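PDB 2P2V: alpha-2,3-sialyltransferase from Campylobacter jejuni, which probably transfers sialic acid from a CMP-activated donor onto acceptor sugars through an alpha-2,3 linkage, this chain being the catalytic part of a longer membrane protein. Local coordinates for residues S106-H111 against K278-I283; S97-P102 against K146-G151. All coordinates share one frame; numbering follows the deposited sequence. Where two conformers were deposited one is given.

Contact 1: residues S106-H111 against K278-I283; sequences SNDFLH and KADNKI. With EDO (1,2-ethanediol), chain G.
S106 and D280 meet where the start of one helix faces the flank of another, a compact example of an N-cap side chain that also reaches a second helix. The polar contacts centre on the S106 hydroxyl. OG accepts from F109 N at 2.9 Å, the capping bond of helix 107-116, and gives its own hydrogen to D280 OD2 in a weak bond of 3.4 Å. A chi1 of 79° holds OG between the backbone N and the carbonyl carbon, where it can face both partners.

The second carboxylate oxygen works through solvent: a water donates to D280 OD1 and accepts from D108 N, 3.0 Å in each case. The amino end of helix 107-116 probably helps to accommodate the D280 carboxylate. Against this, D108 OD2 comes within 3.9 Å of D280 OD1, the two carboxylate planes turned 69° apart, a like-charge approach that the water and helix end probably soften.

An ethanediol, probably from the crystallisation liquor, spans the gap alongside. Its O1 accepts from S106 N at 2.8 Å, its O2 donates to N281 OD1, and its C1 lies 3.6 Å from F109 CG, obliquely to the ring.

Packing between the helices is completed by F109, which rests on Y273 and L277 of helix 268-283, and by D108 on Q276; F109 also touches P70 in the loop preceding helix 73-85.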
# COMPACT_ATOMS: atom_id res chain seq x y z
N SER A 106 -17.39 2.48 2.98
CA SER A 106 -16.50 2.19 4.09
C SER A 106 -15.11 1.77 3.60
O SER A 106 -14.98 1.27 2.48
CB SER A 106 -17.07 1.05 4.93
OG SER A 106 -16.83 -0.21 4.32
N ASN A 107 -14.09 1.95 4.43
CA ASN A 107 -12.73 1.48 4.09
C ASN A 107 -12.72 0.03 3.70
O ASN A 107 -12.10 -0.35 2.70
CB ASN A 107 -11.77 1.68 5.27
CG ASN A 107 -11.52 3.13 5.57
OD1 ASN A 107 -11.94 4.06 4.85
ND2 ASN A 107 -10.78 3.35 6.66
N ASP A 108 -13.43 -0.81 4.48
CA ASP A 108 -13.44 -2.23 4.17
C ASP A 108 -14.14 -2.54 2.86
O ASP A 108 -13.70 -3.40 2.17
CB ASP A 108 -14.11 -3.06 5.26
CG ASP A 108 -13.18 -3.35 6.48
OD1 ASP A 108 -11.93 -3.23 6.38
OD2 ASP A 108 -13.73 -3.73 7.55
N PHE A 109 -15.24 -1.86 2.57
CA PHE A 109 -15.95 -2.07 1.30
C PHE A 109 -14.97 -1.82 0.16
O PHE A 109 -14.85 -2.65 -0.75
CB PHE A 109 -17.12 -1.10 1.14
CG PHE A 109 -17.84 -1.25 -0.19
CD1 PHE A 109 -18.82 -2.23 -0.37
CD2 PHE A 109 -17.52 -0.44 -1.27
CE1 PHE A 109 -19.45 -2.42 -1.63
CE2 PHE A 109 -18.14 -0.60 -2.54
CZ PHE A 109 -19.11 -1.57 -2.73
N LEU A 110 -14.29 -0.68 0.21
CA LEU A 110 -13.40 -0.34 -0.97
C LEU A 110 -12.20 -1.26 -1.05
O LEU A 110 -11.79 -1.67 -2.15
CB LEU A 110 -12.96 1.12 -0.94
CG LEU A 110 -14.10 2.15 -1.15
CD1 LEU A 110 -13.60 3.57 -0.99
CD2 LEU A 110 -14.79 1.98 -2.53
N HIS A 111 -11.63 -1.58 0.11
CA HIS A 111 -10.44 -2.45 0.25
C HIS A 111 -10.67 -3.85 -0.28
O HIS A 111 -9.79 -4.46 -0.93
CB HIS A 111 -10.00 -2.53 1.73
CG HIS A 111 -8.85 -3.47 1.98
ND1 HIS A 111 -9.02 -4.71 2.56
CD2 HIS A 111 -7.53 -3.34 1.74
CE1 HIS A 111 -7.84 -5.31 2.66
NE2 HIS A 111 -6.92 -4.50 2.16
N LYS A 278 -22.93 -4.42 7.64
CA LYS A 278 -23.72 -3.99 8.79
C LYS A 278 -22.91 -3.18 9.76
O LYS A 278 -23.27 -2.06 10.09
CB LYS A 278 -24.28 -5.20 9.54
CG LYS A 278 -25.71 -5.56 9.23
CD LYS A 278 -26.25 -6.55 10.28
CE LYS A 278 -27.23 -7.54 9.65
NZ LYS A 278 -26.55 -8.51 8.72
N ALA A 279 -21.80 -3.75 10.23
CA ALA A 279 -20.99 -3.11 11.25
C ALA A 279 -20.62 -1.67 10.89
O ALA A 279 -20.74 -0.76 11.71
CB ALA A 279 -19.74 -3.93 11.55
N ASP A 280 -20.19 -1.44 9.65
CA ASP A 280 -19.78 -0.07 9.29
C ASP A 280 -20.83 0.79 8.57
O ASP A 280 -20.62 1.98 8.43
CB ASP A 280 -18.38 -0.02 8.67
CG ASP A 280 -18.11 -1.17 7.73
OD1 ASP A 280 -17.14 -1.94 7.98
OD2 ASP A 280 -18.86 -1.31 6.75
N ASN A 281 -21.95 0.22 8.16
CA ASN A 281 -23.10 1.05 7.78
C ASN A 281 -23.73 1.66 9.02
O ASN A 281 -24.31 2.75 8.96
CB ASN A 281 -24.17 0.26 7.00
CG ASN A 281 -23.75 -0.05 5.55
OD1 ASN A 281 -22.59 0.12 5.19
ND2 ASN A 281 -24.70 -0.50 4.74
N LYS A 282 -23.61 0.96 10.14
CA LYS A 282 -24.10 1.45 11.43
C LYS A 282 -23.27 2.65 11.89
O LYS A 282 -23.84 3.64 12.38
CB LYS A 282 -24.05 0.33 12.47
CG LYS A 282 -24.80 0.64 13.77
CD LYS A 282 -24.48 -0.40 14.82
CE LYS A 282 -25.12 -0.07 16.16
NZ LYS A 282 -24.33 -0.70 17.26
N ILE A 283 -21.94 2.55 11.74
CA ILE A 283 -21.00 3.65 12.04
C ILE A 283 -21.29 4.89 11.16
O ILE A 283 -21.48 6.00 11.69
CB ILE A 283 -19.50 3.19 11.89
CG1 ILE A 283 -19.19 2.05 12.87
CG2 ILE A 283 -18.54 4.37 12.10
CD1 ILE A 283 -17.89 1.28 12.57
C1 EDO G . -20.40 0.63 1.59
O1 EDO G . -19.86 1.17 2.81
C2 EDO G . -21.80 1.19 1.48
O2 EDO G . -22.67 0.21 2.03
O HOH W 1 -14.59 -0.43 7.27

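Contact 2: residues S97-P102 against K146-G151; sequences STFNLP and KRITSG. With CSF (cytidine-5'-monophosphate-3-fluoro-N-acetyl-neuraminic acid), chain O; EDO (1,2-ethanediol), chain D; EDO (1,2-ethanediol), chain K.
The backbones of 97-102 and 146-151 keep well apart, F99 and R147 being the closest pair at 10.0 Å between CA atoms, so side chains must bridge the gap. Both segments are largely irregular; 146-151 turns into helix 150-161 at S150, with T149 in the N-cap position.

F99 does most of the bridging. Its CZ meets I148 CG1 at 4.0 Å, the isoleucine branch arriving at the ring edge. R147 CD approaches F99 CE1 obliquely at 3.9 Å, with the guanidinium plane 46° from the ring. The arginine chain starts extended, CG anti to the backbone N (chi1 179°), then bends at chi3, and its NE forms a salt bridge with E141.

S97 and S150 are joined by a water, which accepts from S97 OG at 2.7 Å and donates to S150 OG. An ethanediol, probably from the crystallisation liquor, fits between the segments and donates from O2 to I148 O at 2.6 Å.

Beyond this junction the helix start grips the donor analogue, CMP-3-fluoro-N-acetylneuraminic acid. S150 N gives a nearly straight bond (162°) to carboxylate oxygen OBA at 2.9 Å, while G151 N donates to ribose O3' at 3.1 Å. T149 OG1 accepts from O2' of the ribose and also bonds to D210. The amino end of the helix would probably help stabilise the bound carboxylate.

Thus the loop following strand 90-96 packs against the entrance to helix 150-161: F99 also makes an edge-to-face contact with Y153 of that helix, and I148 leans on Y209 and A213 of helix 207-221.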
# COMPACT_ATOMS: atom_id res chain seq x y z
N SER A 97 -20.99 2.46 -8.58
CA SER A 97 -21.02 3.93 -8.56
C SER A 97 -20.51 4.50 -7.23
O SER A 97 -21.23 4.55 -6.19
CB SER A 97 -22.44 4.40 -8.83
OG SER A 97 -23.01 3.79 -9.98
N THR A 98 -19.24 4.92 -7.24
CA THR A 98 -18.52 5.23 -6.03
C THR A 98 -17.85 6.60 -6.11
O THR A 98 -17.52 7.06 -7.21
CB THR A 98 -17.40 4.15 -5.77
OG1 THR A 98 -16.75 3.78 -7.01
CG2 THR A 98 -18.02 2.86 -5.10
N PHE A 99 -17.56 7.20 -4.98
CA PHE A 99 -16.91 8.50 -4.92
C PHE A 99 -15.57 8.46 -4.20
O PHE A 99 -14.87 9.45 -4.21
CB PHE A 99 -17.83 9.54 -4.22
CG PHE A 99 -19.12 9.78 -4.96
CD1 PHE A 99 -20.30 9.16 -4.53
CD2 PHE A 99 -19.14 10.54 -6.15
CE1 PHE A 99 -21.50 9.31 -5.23
CE2 PHE A 99 -20.35 10.73 -6.84
CZ PHE A 99 -21.54 10.09 -6.37
N ASN A 100 -15.25 7.36 -3.46
CA ASN A 100 -14.09 7.24 -2.60
C ASN A 100 -14.11 8.36 -1.51
O ASN A 100 -13.21 9.21 -1.40
CB ASN A 100 -12.77 7.32 -3.41
CG ASN A 100 -11.55 6.93 -2.62
OD1 ASN A 100 -11.65 6.31 -1.56
ND2 ASN A 100 -10.32 7.29 -3.15
N LEU A 101 -15.20 8.35 -0.72
CA LEU A 101 -15.33 9.20 0.42
C LEU A 101 -15.77 8.28 1.56
O LEU A 101 -16.66 7.47 1.37
CB LEU A 101 -16.43 10.24 0.19
CG LEU A 101 -16.04 11.33 -0.83
CD1 LEU A 101 -17.18 12.20 -1.19
CD2 LEU A 101 -14.98 12.13 -0.15
N PRO A 102 -15.08 8.35 2.68
CA PRO A 102 -15.23 7.30 3.73
C PRO A 102 -16.54 7.36 4.53
O PRO A 102 -16.82 6.42 5.31
CB PRO A 102 -14.07 7.56 4.65
CG PRO A 102 -13.79 9.09 4.50
CD PRO A 102 -14.00 9.30 3.01
N LYS A 146 -24.69 17.93 -1.15
CA LYS A 146 -25.28 17.77 -2.46
C LYS A 146 -24.60 16.63 -3.21
O LYS A 146 -23.37 16.60 -3.28
CB LYS A 146 -25.12 19.07 -3.27
CG LYS A 146 -26.03 20.23 -2.79
CD LYS A 146 -26.25 21.27 -3.90
CE LYS A 146 -25.00 22.05 -4.20
NZ LYS A 146 -25.18 23.02 -5.36
N ARG A 147 -25.38 15.71 -3.76
CA ARG A 147 -24.82 14.55 -4.47
C ARG A 147 -25.48 14.37 -5.81
O ARG A 147 -26.70 14.50 -5.92
CB ARG A 147 -25.00 13.27 -3.64
CG ARG A 147 -24.46 12.00 -4.32
CD ARG A 147 -24.61 10.81 -3.33
NE ARG A 147 -24.07 11.10 -2.01
CZ ARG A 147 -24.24 10.30 -0.96
NH1 ARG A 147 -24.92 9.17 -1.13
NH2 ARG A 147 -23.76 10.60 0.23
N ILE A 148 -24.71 13.99 -6.83
CA ILE A 148 -25.29 13.74 -8.12
C ILE A 148 -26.04 12.40 -8.11
O ILE A 148 -25.68 11.47 -7.34
CB ILE A 148 -24.23 13.74 -9.23
CG1 ILE A 148 -23.21 12.59 -9.03
CG2 ILE A 148 -23.54 15.19 -9.33
CD1 ILE A 148 -22.17 12.51 -10.22
N THR A 149 -27.07 12.30 -8.94
CA THR A 149 -27.81 11.03 -9.10
C THR A 149 -27.07 10.13 -10.07
O THR A 149 -26.12 10.59 -10.74
CB THR A 149 -29.26 11.27 -9.63
OG1 THR A 149 -29.19 11.95 -10.89
CG2 THR A 149 -30.01 12.12 -8.65
N SER A 150 -27.49 8.86 -10.16
CA SER A 150 -26.77 7.89 -11.02
C SER A 150 -26.80 8.29 -12.46
O SER A 150 -25.86 8.01 -13.17
CB SER A 150 -27.34 6.47 -10.90
OG SER A 150 -27.16 6.06 -9.55
N GLY A 151 -27.88 8.94 -12.91
CA GLY A 151 -27.89 9.41 -14.32
C GLY A 151 -26.73 10.31 -14.66
O GLY A 151 -26.05 10.09 -15.67
C5A CSF O . -32.28 6.07 -4.60
C4A CSF O . -32.55 7.33 -5.41
C2A CSF O . -30.95 6.51 -7.24
O6A CSF O . -30.86 5.30 -6.46
C6A CSF O . -31.96 4.93 -5.59
C3A CSF O . -31.36 7.67 -6.33
O4A CSF O . -32.71 8.42 -4.51
N5A CSF O . -33.54 5.76 -3.87
C7A CSF O . -31.55 3.65 -4.87
C8A CSF O . -31.20 2.56 -5.88
C9A CSF O . -30.69 1.28 -5.18
O9A CSF O . -30.47 0.21 -6.13
O8A CSF O . -32.38 2.31 -6.72
O7A CSF O . -30.46 3.95 -3.98
C1A CSF O . -29.57 6.89 -7.76
OBA CSF O . -29.45 8.05 -8.23
OAA CSF O . -28.65 6.03 -7.70
O1A CSF O . -31.78 6.46 -8.42
O2A CSF O . -34.21 6.00 -8.27
N1 CSF O . -34.63 8.93 -12.30
C2 CSF O . -35.24 10.21 -12.45
N3 CSF O . -36.55 10.41 -12.13
C4 CSF O . -37.29 9.37 -11.69
C5 CSF O . -36.72 8.10 -11.53
C6 CSF O . -35.38 7.90 -11.85
C3' CSF O . -31.58 8.18 -11.05
C2' CSF O . -32.20 9.38 -11.73
C1' CSF O . -33.22 8.73 -12.67
O4' CSF O . -32.91 7.32 -12.79
C4' CSF O . -31.76 7.01 -12.01
PA CSF O . -32.95 5.41 -8.86
O5' CSF O . -33.05 5.63 -10.46
C5' CSF O . -31.91 5.66 -11.31
O3' CSF O . -30.18 8.39 -10.84
O2' CSF O . -31.20 10.11 -12.48
N4 CSF O . -38.61 9.54 -11.37
O2 CSF O . -34.53 11.18 -12.85
O3A CSF O . -32.57 3.97 -8.67
C10 CSF O . -33.43 5.19 -2.66
O10 CSF O . -32.35 4.89 -2.14
C11 CSF O . -34.74 4.91 -1.97
F3A CSF O . -30.26 8.00 -5.57
C1 EDO D . -24.59 6.96 -7.49
O1 EDO D . -24.59 6.69 -6.07
C2 EDO D . -24.76 8.45 -7.69
O2 EDO D . -25.28 9.03 -6.48
C1 EDO K . -27.59 7.24 -3.96
O1 EDO K . -26.33 7.90 -3.83
C2 EDO K . -28.22 7.09 -2.59
O2 EDO K . -28.92 8.31 -2.33
O HOH W 2 -25.69 3.46 -9.52

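How the contacts relate
From the N terminus, the chain leaves strand 90-96 through 97-102 and enters helix 107-116 at 106-111. The first of these is joined by contact 2 to 146-151, closing a mainly helical loop of 43 residues. The second waits for 278-283 at the far end of the chain, so contact 1 closes a much longer loop of 166 residues. Their segments alternate and the two loops cross. With centres about 16 Å apart, the contacts also touch: L110 CD1 lies 3.4 Å from N100 OD1. Contact 2 links the loop after strand 90-96 to the donor-binding start of helix 150-161, while contact 1 ties helix 107-116 to helix 268-283, the last of the chain.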